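Local coordinates for protein tapirin (Caldicellulosiruptor hydrothermalis, PDB 6N2C) that probably binds cellulose and may help its thermophilic host adhere to plant biomass, with a zinc-carrying C-terminal beta-helix domain, at residues D177-I180 against T184-G187; L273-G278 against A451-I456; F313-K318 against P445-P450; E473-I478 against I560-S565; A481-L486 against R554-L559. One frame throughout, in Å; residues are numbered along the deposited sequence. Where two conformers were deposited one is given.

Interaction 1. Residues D177-I180 against T184-G187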
# COMPACT_ATOMS: atom_id res chain seq x y z
N ASP A 177 9.16 3.97 12.56
CA ASP A 177 8.83 2.94 13.56
C ASP A 177 10.14 2.15 13.77
O ASP A 177 10.54 1.36 12.92
CB ASP A 177 7.70 1.99 13.06
CG ASP A 177 7.33 0.95 14.07
OD1 ASP A 177 8.02 0.79 15.11
OD2 ASP A 177 6.32 0.21 13.82
N SER A 178 10.83 2.38 14.88
CA SER A 178 12.11 1.68 15.09
C SER A 178 11.99 0.18 15.20
O SER A 178 12.98 -0.52 14.95
CB SER A 178 12.87 2.26 16.32
OG SER A 178 13.16 3.65 16.18
N ASN A 179 10.82 -0.35 15.53
CA ASN A 179 10.60 -1.80 15.49
C ASN A 179 10.75 -2.42 14.08
O ASN A 179 10.94 -3.61 13.98
CB ASN A 179 9.26 -2.27 15.94
CG ASN A 179 8.97 -1.99 17.41
OD1 ASN A 179 7.84 -1.61 17.72
ND2 ASN A 179 9.88 -2.20 18.27
N ILE A 180 10.67 -1.63 13.02
CA ILE A 180 10.96 -2.13 11.67
C ILE A 180 12.33 -2.85 11.60
O ILE A 180 12.53 -3.77 10.82
CB ILE A 180 10.72 -1.03 10.62
CG1 ILE A 180 9.18 -0.91 10.40
CG2 ILE A 180 11.37 -1.34 9.31
CD1 ILE A 180 8.77 0.42 9.73
N THR A 184 12.71 -9.32 16.09
CA THR A 184 11.90 -10.05 17.03
C THR A 184 10.41 -9.55 17.04
O THR A 184 9.58 -10.07 17.87
CB THR A 184 12.40 -9.96 18.50
OG1 THR A 184 12.24 -8.64 18.98
CG2 THR A 184 13.86 -10.42 18.57
N THR A 185 10.10 -8.60 16.19
CA THR A 185 8.73 -8.04 16.06
C THR A 185 8.02 -8.47 14.78
O THR A 185 7.02 -7.88 14.40
CB THR A 185 8.72 -6.49 16.15
OG1 THR A 185 9.29 -5.89 15.00
CG2 THR A 185 9.49 -6.04 17.40
N TYR A 186 8.59 -9.47 14.11
CA TYR A 186 8.04 -9.97 12.83
C TYR A 186 7.40 -11.30 12.96
O TYR A 186 8.01 -12.27 13.45
CB TYR A 186 9.11 -9.97 11.70
CG TYR A 186 9.45 -8.60 11.13
CD1 TYR A 186 10.14 -7.67 11.88
CD2 TYR A 186 9.16 -8.30 9.85
CE1 TYR A 186 10.47 -6.42 11.38
CE2 TYR A 186 9.55 -7.09 9.29
CZ TYR A 186 10.19 -6.15 10.07
OH TYR A 186 10.55 -4.94 9.52
N GLY A 187 6.17 -11.44 12.46
CA GLY A 187 5.49 -12.68 12.51
C GLY A 187 5.75 -13.57 11.30
O GLY A 187 5.72 -14.81 11.40
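The short 3-10 turn of residues 178-180 presents its last two carbonyls to the chain entering strand 186-190, bringing the CA atoms of Asn179 and Thr185 to 6.5 Å from each other. This is a buried junction between the N-terminal lead-in of the domain and an early coil of its parallel beta-helix. Tyr186 donates its hydroxyl proton to Ile180 O at 2.6 Å. The donor lies in the carbonyl plane at a C=O...O angle of 122°, on a lone pair, and the carbonyl oxygen in turn sits at the ring edge, so phenol and peptide meet side on. With CG of Tyr186 turned beside its backbone N (chi1 -75°), the ring extends back toward the turn. The Ile180 CG2 methyl lies beside this hydroxyl, 3.7 Å from Tyr186 OH. Phe183 stacks on the Tyr186 ring, and Tyr208 and Ile233 of neighbouring strands also pack against it.

The two branches of Thr185 have different roles: OG1 is polar, CG2 packs. Its OG1 lies 3.0 Å from Asn179 O, but Asp182 O competes for the same proton, and Asn206 ND2 also bonds this hydroxyl; several groups thus surround one buried oxygen. The CG2 methyl of Thr185 lies 4.0 Å from Asn179 CB, the two side chains crossing at about a right angle. Asp177 opens the 3-10 segment with an Asx turn, its OD1 met from above the carboxylate plane by Asn179 N at 3.1 Å.

Interaction 2. Residues L273-G278 against A451-I456; sequences LLFSDG and AIIEEI
Ile453 does nearly all the touching, laying different branches on two residues of strand 273-276. Its CG2 methyl stands over the centre of the Phe275 ring, 3.8 Å from the centroid and 9° off the normal, a CH-pi contact. The CG1 branch, placed beside the backbone N (chi1 -59°), instead reaches the base of the ring: CG1 is 3.8 Å from Phe275 CD2, and CD1 is 3.8 Å from Phe275 CB. Leu273 and Ile453 reach toward each other tip to tip, with Leu273 CD2 3.7 Å from Ile453 CG1. The same Leu273 methyl grazes Ile452 CG2 at 4.3 Å.

Further out, Phe294 of the next coil stacks with Phe275, and Tyr254 of strand 252-255 touches Ile453, so the isoleucine lies among side chains from successive coils. At the end of the strand, Ser276 OG accepts from Gly278 N in an ST turn, and Asp277 forms a salt bridge with Lys457 at the end of the helix. The axes of strand 273-276 and helix 451-456 approach to 10.9 Å, at 39° to each other, with no hydrogen bond between the segments. The arrangement is a helix lying on the outer face of a parallel beta-helix, sealed by aliphatic and aromatic side chains.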
# COMPACT_ATOMS: atom_id res chain seq x y z
N LEU A 273 0.99 5.57 6.40
CA LEU A 273 1.75 5.74 5.14
C LEU A 273 1.56 4.53 4.24
O LEU A 273 1.80 3.40 4.69
CB LEU A 273 3.25 5.88 5.48
CG LEU A 273 4.25 6.05 4.33
CD1 LEU A 273 3.87 7.15 3.33
CD2 LEU A 273 5.70 6.24 4.78
N LEU A 274 1.24 4.79 2.94
CA LEU A 274 1.18 3.74 1.90
C LEU A 274 2.09 4.21 0.85
O LEU A 274 1.90 5.34 0.32
CB LEU A 274 -0.29 3.66 1.37
CG LEU A 274 -0.54 2.68 0.26
CD1 LEU A 274 -0.22 1.30 0.79
CD2 LEU A 274 -1.99 2.72 -0.12
N PHE A 275 3.13 3.43 0.53
CA PHE A 275 4.17 3.88 -0.38
C PHE A 275 4.49 2.77 -1.34
O PHE A 275 4.86 1.68 -0.90
CB PHE A 275 5.45 4.25 0.44
CG PHE A 275 6.44 5.05 -0.29
CD1 PHE A 275 7.16 4.50 -1.36
CD2 PHE A 275 6.67 6.39 0.05
CE1 PHE A 275 8.09 5.27 -2.06
CE2 PHE A 275 7.60 7.11 -0.64
CZ PHE A 275 8.29 6.59 -1.70
N SER A 276 4.45 3.06 -2.64
CA SER A 276 4.93 2.10 -3.62
C SER A 276 5.78 2.81 -4.65
O SER A 276 5.50 3.93 -5.02
CB SER A 276 3.80 1.36 -4.34
OG SER A 276 4.29 0.32 -5.16
N ASP A 277 6.87 2.19 -5.08
CA ASP A 277 7.57 2.70 -6.22
C ASP A 277 6.89 2.33 -7.55
O ASP A 277 7.43 2.74 -8.62
CB ASP A 277 9.00 2.22 -6.24
CG ASP A 277 9.80 2.74 -5.01
OD1 ASP A 277 9.62 3.93 -4.72
OD2 ASP A 277 10.65 1.96 -4.45
N GLY A 278 5.82 1.58 -7.51
CA GLY A 278 5.14 1.05 -8.73
C GLY A 278 3.70 1.54 -8.84
O GLY A 278 3.31 2.60 -8.37
N ALA A 451 11.80 9.42 6.08
CA ALA A 451 13.06 8.82 6.45
C ALA A 451 12.96 7.33 6.58
O ALA A 451 13.85 6.65 6.11
CB ALA A 451 13.58 9.39 7.77
N ILE A 452 11.85 6.86 7.09
CA ILE A 452 11.65 5.41 7.21
C ILE A 452 11.73 4.73 5.85
O ILE A 452 12.30 3.62 5.74
CB ILE A 452 10.38 5.05 8.00
CG1 ILE A 452 10.33 3.62 8.44
CG2 ILE A 452 9.14 5.33 7.16
CD1 ILE A 452 11.44 3.17 9.33
N ILE A 453 11.18 5.34 4.79
CA ILE A 453 11.25 4.75 3.47
C ILE A 453 12.65 4.79 2.89
O ILE A 453 13.11 3.80 2.29
CB ILE A 453 10.27 5.49 2.47
CG1 ILE A 453 8.83 5.39 2.97
CG2 ILE A 453 10.49 5.02 1.02
CD1 ILE A 453 8.20 4.01 3.01
N GLU A 454 13.38 5.89 3.11
CA GLU A 454 14.76 5.99 2.73
C GLU A 454 15.55 4.84 3.32
O GLU A 454 16.34 4.18 2.56
CB GLU A 454 15.38 7.30 3.16
CG GLU A 454 14.89 8.46 2.37
CD GLU A 454 15.40 9.82 2.90
OE1 GLU A 454 16.29 9.85 3.83
OE2 GLU A 454 14.80 10.85 2.44
N GLU A 455 15.31 4.57 4.58
CA GLU A 455 16.11 3.52 5.28
C GLU A 455 15.73 2.13 4.79
O GLU A 455 16.59 1.29 4.55
CB GLU A 455 15.98 3.62 6.79
CG GLU A 455 16.46 4.93 7.38
CD GLU A 455 17.98 5.13 7.09
OE1 GLU A 455 18.38 6.19 6.52
OE2 GLU A 455 18.69 4.13 7.27
N ILE A 456 14.44 1.88 4.58
CA ILE A 456 14.01 0.57 4.05
C ILE A 456 14.62 0.28 2.68
O ILE A 456 14.91 -0.86 2.31
CB ILE A 456 12.49 0.54 4.03
CG1 ILE A 456 12.01 0.25 5.46
CG2 ILE A 456 11.93 -0.49 3.05
CD1 ILE A 456 10.54 0.69 5.54

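Interaction 3. Residues F313-K318 against P445-P450; sequences FAYFNK and PYPTIP
Phe313 begins the contact by offering one ring face to Pro447. The proline CG lies 3.8 Å from the ring centroid, 12° off the normal and over the centre, a CH-pi contact in which the two side chains pass alongside, pointing opposite ways. The ring is placed by a first torsion (chi1 64°) that sets CG between backbone N and carbonyl carbon. Phe294 of the preceding coil meets this ring with the planes steeply inclined.

Two residues on, Tyr315 extends from the same side of strand 313-315, a rung in one parallel face of the beta-helix, whose outer surface is here crossed by the irregular chain 445-450 on its way to helix 451-457. The Tyr315 ring carries most of this segment's share of the contact. Over one face comes Tyr446, with CD1 only 3.4 Å from Tyr315 CE1 and displaced toward the rim. The two planes are close to parallel, 25° apart, but the centroids are 4.9 Å distant, so this is an offset pair with little overlap. Tyr446 is held from its far end by a hydrogen bond from OH to Gly336 O. At the edge of the Tyr315 ring lies Pro447 O, 3.5 Å from CE2, while the proline CD packs 3.8 Å from Tyr315 CD2. A water in the plane of the Tyr315 ring is 2.9 Å from Tyr315 OH and donates to Pro447 O at 2.7 Å, tying the phenol to the crossing chain. A serine in place of Tyr315 would probably leave Tyr446 without its ring partner, open a gap beside Pro447 and deprive the water of the phenol.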
# COMPACT_ATOMS: atom_id res chain seq x y z
N PHE A 313 -2.67 13.17 1.90
CA PHE A 313 -2.33 13.48 0.54
C PHE A 313 -2.05 12.23 -0.27
O PHE A 313 -1.80 11.15 0.29
CB PHE A 313 -1.14 14.47 0.43
CG PHE A 313 0.14 13.90 0.98
CD1 PHE A 313 0.89 13.02 0.20
CD2 PHE A 313 0.56 14.20 2.27
CE1 PHE A 313 2.08 12.44 0.72
CE2 PHE A 313 1.74 13.58 2.79
CZ PHE A 313 2.51 12.74 1.98
N ALA A 314 -2.09 12.42 -1.60
CA ALA A 314 -1.55 11.45 -2.53
C ALA A 314 -0.59 12.14 -3.42
O ALA A 314 -0.91 13.23 -3.99
CB ALA A 314 -2.68 10.77 -3.30
N TYR A 315 0.56 11.52 -3.65
CA TYR A 315 1.64 12.06 -4.41
C TYR A 315 1.98 11.00 -5.40
O TYR A 315 2.23 9.86 -5.04
CB TYR A 315 2.82 12.42 -3.45
CG TYR A 315 4.12 12.91 -3.96
CD1 TYR A 315 4.41 13.12 -5.35
CD2 TYR A 315 5.19 13.23 -3.05
CE1 TYR A 315 5.69 13.53 -5.75
CE2 TYR A 315 6.41 13.64 -3.50
CZ TYR A 315 6.67 13.78 -4.82
OH TYR A 315 7.89 14.22 -5.23
N PHE A 316 2.03 11.35 -6.70
CA PHE A 316 2.07 10.36 -7.79
C PHE A 316 2.68 10.97 -9.04
O PHE A 316 2.72 12.20 -9.18
CB PHE A 316 0.62 9.85 -8.17
CG PHE A 316 -0.32 11.00 -8.44
CD1 PHE A 316 -0.33 11.65 -9.66
CD2 PHE A 316 -1.02 11.54 -7.36
CE1 PHE A 316 -1.14 12.78 -9.84
CE2 PHE A 316 -1.80 12.67 -7.55
CZ PHE A 316 -1.86 13.26 -8.77
N ASN A 317 3.20 10.12 -9.92
CA ASN A 317 3.58 10.57 -11.23
C ASN A 317 2.35 10.60 -12.19
O ASN A 317 2.32 11.43 -13.14
CB ASN A 317 4.75 9.76 -11.80
CG ASN A 317 6.02 10.04 -11.06
OD1 ASN A 317 6.28 11.22 -10.69
ND2 ASN A 317 6.78 8.99 -10.72
N LYS A 318 1.48 9.61 -12.05
CA LYS A 318 0.25 9.50 -12.90
C LYS A 318 -0.93 9.04 -12.04
O LYS A 318 -0.81 8.12 -11.20
CB LYS A 318 0.42 8.57 -14.09
CG LYS A 318 -0.77 8.60 -15.04
CD LYS A 318 -0.92 9.94 -15.76
CE LYS A 318 -2.27 10.17 -16.40
NZ LYS A 318 -2.37 9.27 -17.64
N PRO A 445 4.59 22.19 -3.75
CA PRO A 445 5.32 21.93 -2.49
C PRO A 445 5.27 20.42 -2.10
O PRO A 445 4.57 20.02 -1.18
CB PRO A 445 4.55 22.73 -1.51
CG PRO A 445 3.13 22.70 -2.02
CD PRO A 445 3.27 22.78 -3.49
N TYR A 446 6.04 19.69 -2.84
CA TYR A 446 5.99 18.25 -2.73
C TYR A 446 6.43 17.83 -1.35
O TYR A 446 7.46 18.33 -0.87
CB TYR A 446 6.89 17.62 -3.74
CG TYR A 446 6.44 17.70 -5.19
CD1 TYR A 446 5.34 16.94 -5.64
CD2 TYR A 446 7.04 18.51 -6.06
CE1 TYR A 446 4.96 16.98 -6.94
CE2 TYR A 446 6.64 18.57 -7.39
CZ TYR A 446 5.56 17.82 -7.80
OH TYR A 446 5.18 17.84 -9.10
N PRO A 447 5.72 16.89 -0.75
CA PRO A 447 6.25 16.23 0.48
C PRO A 447 7.64 15.62 0.33
O PRO A 447 8.01 15.13 -0.73
CB PRO A 447 5.21 15.15 0.74
CG PRO A 447 3.94 15.72 0.18
CD PRO A 447 4.40 16.37 -1.10
N THR A 448 8.45 15.74 1.38
CA THR A 448 9.70 15.02 1.39
C THR A 448 9.42 13.50 1.56
O THR A 448 8.43 13.07 2.16
CB THR A 448 10.69 15.50 2.49
OG1 THR A 448 11.95 14.91 2.21
CG2 THR A 448 10.24 15.13 3.91
N ILE A 449 10.33 12.72 1.01
CA ILE A 449 10.30 11.24 1.19
C ILE A 449 10.59 10.92 2.67
O ILE A 449 11.61 11.42 3.25
CB ILE A 449 11.33 10.55 0.37
CG1 ILE A 449 11.15 10.81 -1.12
CG2 ILE A 449 11.32 9.06 0.67
CD1 ILE A 449 9.73 10.69 -1.60
N PRO A 450 9.69 10.18 3.34
CA PRO A 450 9.86 9.87 4.74
C PRO A 450 11.16 9.10 4.96
O PRO A 450 11.56 8.25 4.17
CB PRO A 450 8.66 8.99 5.06
CG PRO A 450 7.59 9.51 4.15
CD PRO A 450 8.42 9.62 2.87
O HOH W 1 9.53 14.81 -2.91

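Interaction 4. Residues E473-I478 against I560-S565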
# COMPACT_ATOMS: atom_id res chain seq x y z
N GLU A 473 24.40 -24.11 11.92
CA GLU A 473 24.05 -25.32 12.67
C GLU A 473 22.56 -25.38 12.84
O GLU A 473 21.90 -24.32 12.88
CB GLU A 473 24.74 -25.34 14.07
CG GLU A 473 24.10 -24.53 15.21
CD GLU A 473 24.76 -24.77 16.59
OE1 GLU A 473 25.79 -25.52 16.65
OE2 GLU A 473 24.25 -24.21 17.62
N ASP A 474 22.02 -26.58 12.97
CA ASP A 474 20.65 -26.70 13.40
C ASP A 474 20.53 -26.56 14.94
O ASP A 474 21.46 -26.96 15.70
CB ASP A 474 20.07 -28.07 13.03
CG ASP A 474 19.97 -28.29 11.54
OD1 ASP A 474 20.04 -27.33 10.73
OD2 ASP A 474 19.74 -29.46 11.17
N LYS A 475 19.40 -25.98 15.41
CA LYS A 475 19.16 -25.90 16.88
C LYS A 475 17.72 -26.36 17.02
O LYS A 475 16.79 -25.65 16.61
CB LYS A 475 19.40 -24.53 17.37
CG LYS A 475 19.26 -24.25 18.86
CD LYS A 475 20.30 -25.05 19.67
CE LYS A 475 20.34 -24.52 21.07
NZ LYS A 475 21.24 -25.40 21.84
N LYS A 476 17.51 -27.54 17.64
CA LYS A 476 16.22 -28.15 17.73
C LYS A 476 15.67 -28.41 19.17
O LYS A 476 14.56 -28.93 19.31
CB LYS A 476 16.26 -29.52 17.07
CG LYS A 476 16.64 -29.51 15.58
CD LYS A 476 16.38 -30.92 15.00
CE LYS A 476 16.45 -30.95 13.49
NZ LYS A 476 16.48 -32.36 12.97
N ASP A 477 16.37 -27.94 20.18
CA ASP A 477 15.99 -28.26 21.57
C ASP A 477 15.44 -27.09 22.38
O ASP A 477 15.32 -27.22 23.62
CB ASP A 477 17.14 -28.97 22.26
CG ASP A 477 18.41 -28.14 22.39
OD1 ASP A 477 18.53 -27.02 21.90
OD2 ASP A 477 19.30 -28.61 23.11
N ILE A 478 15.11 -25.96 21.71
CA ILE A 478 14.59 -24.77 22.35
C ILE A 478 13.08 -24.90 22.35
O ILE A 478 12.39 -24.21 21.67
CB ILE A 478 15.11 -23.48 21.77
CG1 ILE A 478 16.67 -23.46 21.79
CG2 ILE A 478 14.67 -22.27 22.63
CD1 ILE A 478 17.28 -22.22 21.21
N ILE A 560 15.31 -16.13 21.26
CA ILE A 560 15.84 -14.87 20.92
C ILE A 560 17.33 -14.79 21.35
O ILE A 560 18.24 -14.39 20.61
CB ILE A 560 15.08 -13.74 21.57
CG1 ILE A 560 13.63 -13.65 21.01
CG2 ILE A 560 15.78 -12.40 21.47
CD1 ILE A 560 12.77 -12.71 21.71
N ASP A 561 17.59 -15.22 22.59
CA ASP A 561 18.96 -15.18 23.10
C ASP A 561 19.90 -16.03 22.20
O ASP A 561 21.02 -15.60 21.90
CB ASP A 561 19.04 -15.77 24.51
CG ASP A 561 18.34 -14.88 25.55
OD1 ASP A 561 17.96 -13.73 25.30
OD2 ASP A 561 18.22 -15.44 26.60
N TYR A 562 19.45 -17.20 21.78
CA TYR A 562 20.22 -18.02 20.87
C TYR A 562 20.48 -17.33 19.54
O TYR A 562 21.67 -17.22 19.06
CB TYR A 562 19.57 -19.36 20.59
CG TYR A 562 20.30 -20.24 19.64
CD1 TYR A 562 21.42 -20.99 20.04
CD2 TYR A 562 19.99 -20.25 18.28
CE1 TYR A 562 22.10 -21.78 19.14
CE2 TYR A 562 20.70 -20.98 17.35
CZ TYR A 562 21.72 -21.79 17.78
OH TYR A 562 22.42 -22.51 16.90
N LEU A 563 19.43 -16.79 18.96
CA LEU A 563 19.60 -16.11 17.69
C LEU A 563 20.54 -14.91 17.77
O LEU A 563 21.32 -14.65 16.82
CB LEU A 563 18.29 -15.63 17.10
CG LEU A 563 17.31 -16.77 16.78
CD1 LEU A 563 15.91 -16.22 16.43
CD2 LEU A 563 17.75 -17.69 15.67
N LEU A 564 20.50 -14.19 18.86
CA LEU A 564 21.35 -13.08 19.05
C LEU A 564 22.82 -13.58 19.23
O LEU A 564 23.73 -12.91 18.68
CB LEU A 564 20.97 -12.29 20.33
CG LEU A 564 19.69 -11.44 20.25
CD1 LEU A 564 19.26 -10.85 21.61
CD2 LEU A 564 19.90 -10.27 19.35
N SER A 565 23.01 -14.66 19.96
CA SER A 565 24.36 -15.17 20.23
C SER A 565 25.07 -15.58 18.96
O SER A 565 26.29 -15.41 18.85
CB SER A 565 24.36 -16.31 21.21
OG SER A 565 23.89 -17.55 20.68
O HOH W 2 22.10 -21.92 14.35
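Tyr562 has CG opposite its backbone N (chi1 179°), and one face of its ring lies against Lys475, whose chain leaves CB in the same sense but bends at chi2 (63°) to lie along that face. Lys475 CG sits over the ring centre, 3.7 Å from the centroid, as a CH-pi contact, and CE follows at 3.8 Å from Tyr562 CE1. The ammonium end passes beyond the ring to a salt bridge with Asp477 OD1 in its own segment, whose hydrogen bond is weak. At the base of the tyrosine, Ile478 CD1 packs 3.7 Å from Tyr562 CB.

The phenol end is polar. In the conformer described, one of two deposited for Glu473, Tyr562 OH donates to Glu473 OE2 at 2.6 Å, on the anti lone pair of that oxygen, and carboxylate and ring are nearly coplanar, 3° apart. A water, likewise in the ring plane, donates to Tyr562 OH at 2.6 Å and to Glu473 O at 2.8 Å. A phenylalanine in place of Tyr562 would probably leave the Glu473 carboxylate and this water without their shared partner. The loop before strand 483-488 is thus clipped to the helix at the end of the beta-helix; one ring face is covered by lysine methylenes while the hydroxyl both donates and accepts, so apolar and polar grips combine in a surface contact.

Interaction 5. Residues A481-L486 against R554-L559; sequences ANYYSL and RMPQPL
Ser485 OG, which hydrogen-bonds to Ile478 O just outside the segments, also rests against Leu559, with its oxygen 3.4 Å from the CD2 methyl in the conformer described, one of two deposited. Leu559 CD2 reaches Ser485 CB as well, at 3.9 Å. This serine oxygen is therefore satisfied by a neighbouring carbonyl while an aliphatic methyl covers it.

The larger half of the contact is Tyr483 against Pro556. The proline CG stands over the centre of the tyrosine ring, 3.6 Å from its centroid and 14° off the normal, and its closest ring carbon is CE1 at 3.5 Å. In this CH-pi contact Pro556 CB also passes 3.7 Å from Tyr483 CZ. Tyr483 takes the cramped first torsion (chi1 68°), its CG between backbone N and carbonyl carbon, which turns a ring face to the proline. Further along, Pro558 CG touches Tyr483 OH at 3.8 Å. Pro556 is the N-cap residue of helix 557-565, so this ring packs against the very start of that helix, and the tyrosine side chain lies about 12 Å from the bound zinc.

Strand 483-488 is the outermost strand of its parallel face, next to strand 513-518, whose Phe515 touches Pro556 and Leu559. Tyr484 and Leu486, pointing away from this contact, meet helix 494-500, so the edge strand lies between that helix and helix 557-565.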
# COMPACT_ATOMS: atom_id res chain seq x y z
N ALA A 481 6.81 -25.96 27.44
CA ALA A 481 5.54 -26.63 27.67
C ALA A 481 4.54 -26.26 26.57
O ALA A 481 3.67 -27.06 26.23
CB ALA A 481 4.96 -26.25 29.03
N ASN A 482 4.53 -25.00 26.15
CA ASN A 482 3.53 -24.52 25.17
C ASN A 482 4.21 -24.17 23.79
O ASN A 482 3.64 -23.32 23.08
CB ASN A 482 2.73 -23.32 25.68
CG ASN A 482 3.59 -22.09 26.05
OD1 ASN A 482 4.77 -22.22 26.34
ND2 ASN A 482 2.97 -20.93 26.20
N TYR A 483 5.40 -24.72 23.51
CA TYR A 483 6.05 -24.39 22.25
C TYR A 483 7.13 -25.31 21.77
O TYR A 483 7.76 -26.06 22.56
CB TYR A 483 6.62 -23.00 22.26
CG TYR A 483 7.81 -22.80 23.21
CD1 TYR A 483 9.13 -22.88 22.74
CD2 TYR A 483 7.63 -22.37 24.54
CE1 TYR A 483 10.24 -22.63 23.58
CE2 TYR A 483 8.74 -22.06 25.35
CZ TYR A 483 10.03 -22.24 24.90
OH TYR A 483 11.13 -21.87 25.72
N TYR A 484 7.32 -25.29 20.44
CA TYR A 484 8.44 -25.90 19.80
C TYR A 484 9.11 -24.91 18.89
O TYR A 484 8.45 -24.03 18.36
CB TYR A 484 8.04 -27.11 18.97
CG TYR A 484 7.55 -28.28 19.79
CD1 TYR A 484 6.20 -28.41 20.11
CD2 TYR A 484 8.43 -29.26 20.21
CE1 TYR A 484 5.75 -29.48 20.84
CE2 TYR A 484 8.00 -30.34 20.97
CZ TYR A 484 6.65 -30.45 21.27
OH TYR A 484 6.20 -31.51 22.01
N SER A 485 10.43 -24.98 18.82
CA SER A 485 11.25 -24.10 17.95
C SER A 485 12.09 -24.96 17.04
O SER A 485 12.36 -26.13 17.33
CB SER A 485 12.17 -23.16 18.73
OG SER A 485 11.50 -22.37 19.73
N LEU A 486 12.50 -24.36 15.90
CA LEU A 486 13.45 -24.94 14.99
C LEU A 486 14.23 -23.83 14.34
O LEU A 486 13.65 -22.89 13.75
CB LEU A 486 12.70 -25.81 13.95
CG LEU A 486 13.51 -26.29 12.74
CD1 LEU A 486 14.59 -27.24 13.23
CD2 LEU A 486 12.66 -26.81 11.59
N ARG A 554 5.44 -13.31 20.10
CA ARG A 554 6.90 -13.13 20.31
C ARG A 554 7.65 -14.44 20.54
O ARG A 554 7.21 -15.32 21.33
CB ARG A 554 7.12 -12.10 21.41
CG ARG A 554 8.55 -11.64 21.61
CD ARG A 554 8.58 -10.47 22.62
NE ARG A 554 9.91 -9.88 22.69
CZ ARG A 554 10.90 -10.24 23.52
NH1 ARG A 554 10.80 -11.20 24.47
NH2 ARG A 554 12.05 -9.58 23.39
N MET A 555 8.80 -14.59 19.89
CA MET A 555 9.62 -15.74 20.13
C MET A 555 9.96 -15.88 21.64
O MET A 555 10.24 -14.84 22.29
CB MET A 555 10.95 -15.64 19.32
CG MET A 555 10.76 -15.94 17.81
SD MET A 555 12.38 -15.91 16.94
CE MET A 555 12.70 -14.25 16.81
N PRO A 556 10.12 -17.12 22.08
CA PRO A 556 10.47 -17.29 23.50
C PRO A 556 11.90 -16.69 23.71
O PRO A 556 12.79 -16.75 22.83
CB PRO A 556 10.48 -18.78 23.68
CG PRO A 556 9.58 -19.31 22.57
CD PRO A 556 9.81 -18.41 21.44
N GLN A 557 12.11 -16.17 24.92
CA GLN A 557 13.36 -15.49 25.19
C GLN A 557 14.58 -16.38 24.96
O GLN A 557 15.56 -15.84 24.48
CB GLN A 557 13.35 -14.84 26.59
CG GLN A 557 14.54 -13.90 26.80
CD GLN A 557 14.50 -12.73 25.85
OE1 GLN A 557 13.52 -12.03 25.75
NE2 GLN A 557 15.60 -12.47 25.22
N PRO A 558 14.54 -17.66 25.29
CA PRO A 558 15.74 -18.50 25.08
C PRO A 558 16.04 -18.66 23.57
O PRO A 558 17.22 -18.73 23.16
CB PRO A 558 15.37 -19.85 25.63
CG PRO A 558 14.11 -19.63 26.42
CD PRO A 558 13.52 -18.35 26.12
N LEU A 559 14.99 -18.54 22.77
CA LEU A 559 15.22 -18.61 21.28
C LEU A 559 15.80 -17.30 20.82
O LEU A 559 16.73 -17.31 20.03
CB LEU A 559 13.92 -19.03 20.55
CG LEU A 559 13.94 -19.04 19.00
CD1 LEU A 559 14.92 -20.17 18.62
CD2 LEU A 559 12.54 -19.33 18.52

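In the fold
Interactions 1, 2, 3 and 5 reach strands of the same parallel face of the beta-helix, at separate points along it. Interactions 2 and 3 adjoin, their centres 11 Å apart, with Leu273 CD2 3.8 Å from Pro450 CG where the crossing chain becomes a helix. Interaction 1 meets that helix through Ile180 CD1 and Ile452 CG1, 3.8 Å apart. At the other end, interactions 4 and 5 share helix 557-565, with centres 10 Å apart, and Leu563 CD1 lies 3.6 Å from Met555 SD; interaction 1 touches both. Interactions 3 and 5 are 43 Å apart between centres. Interaction 5 alone comes near the zinc site of His530, Asp532 and Glu551, with the Tyr483 side chain about 9 Å from that of Asp532.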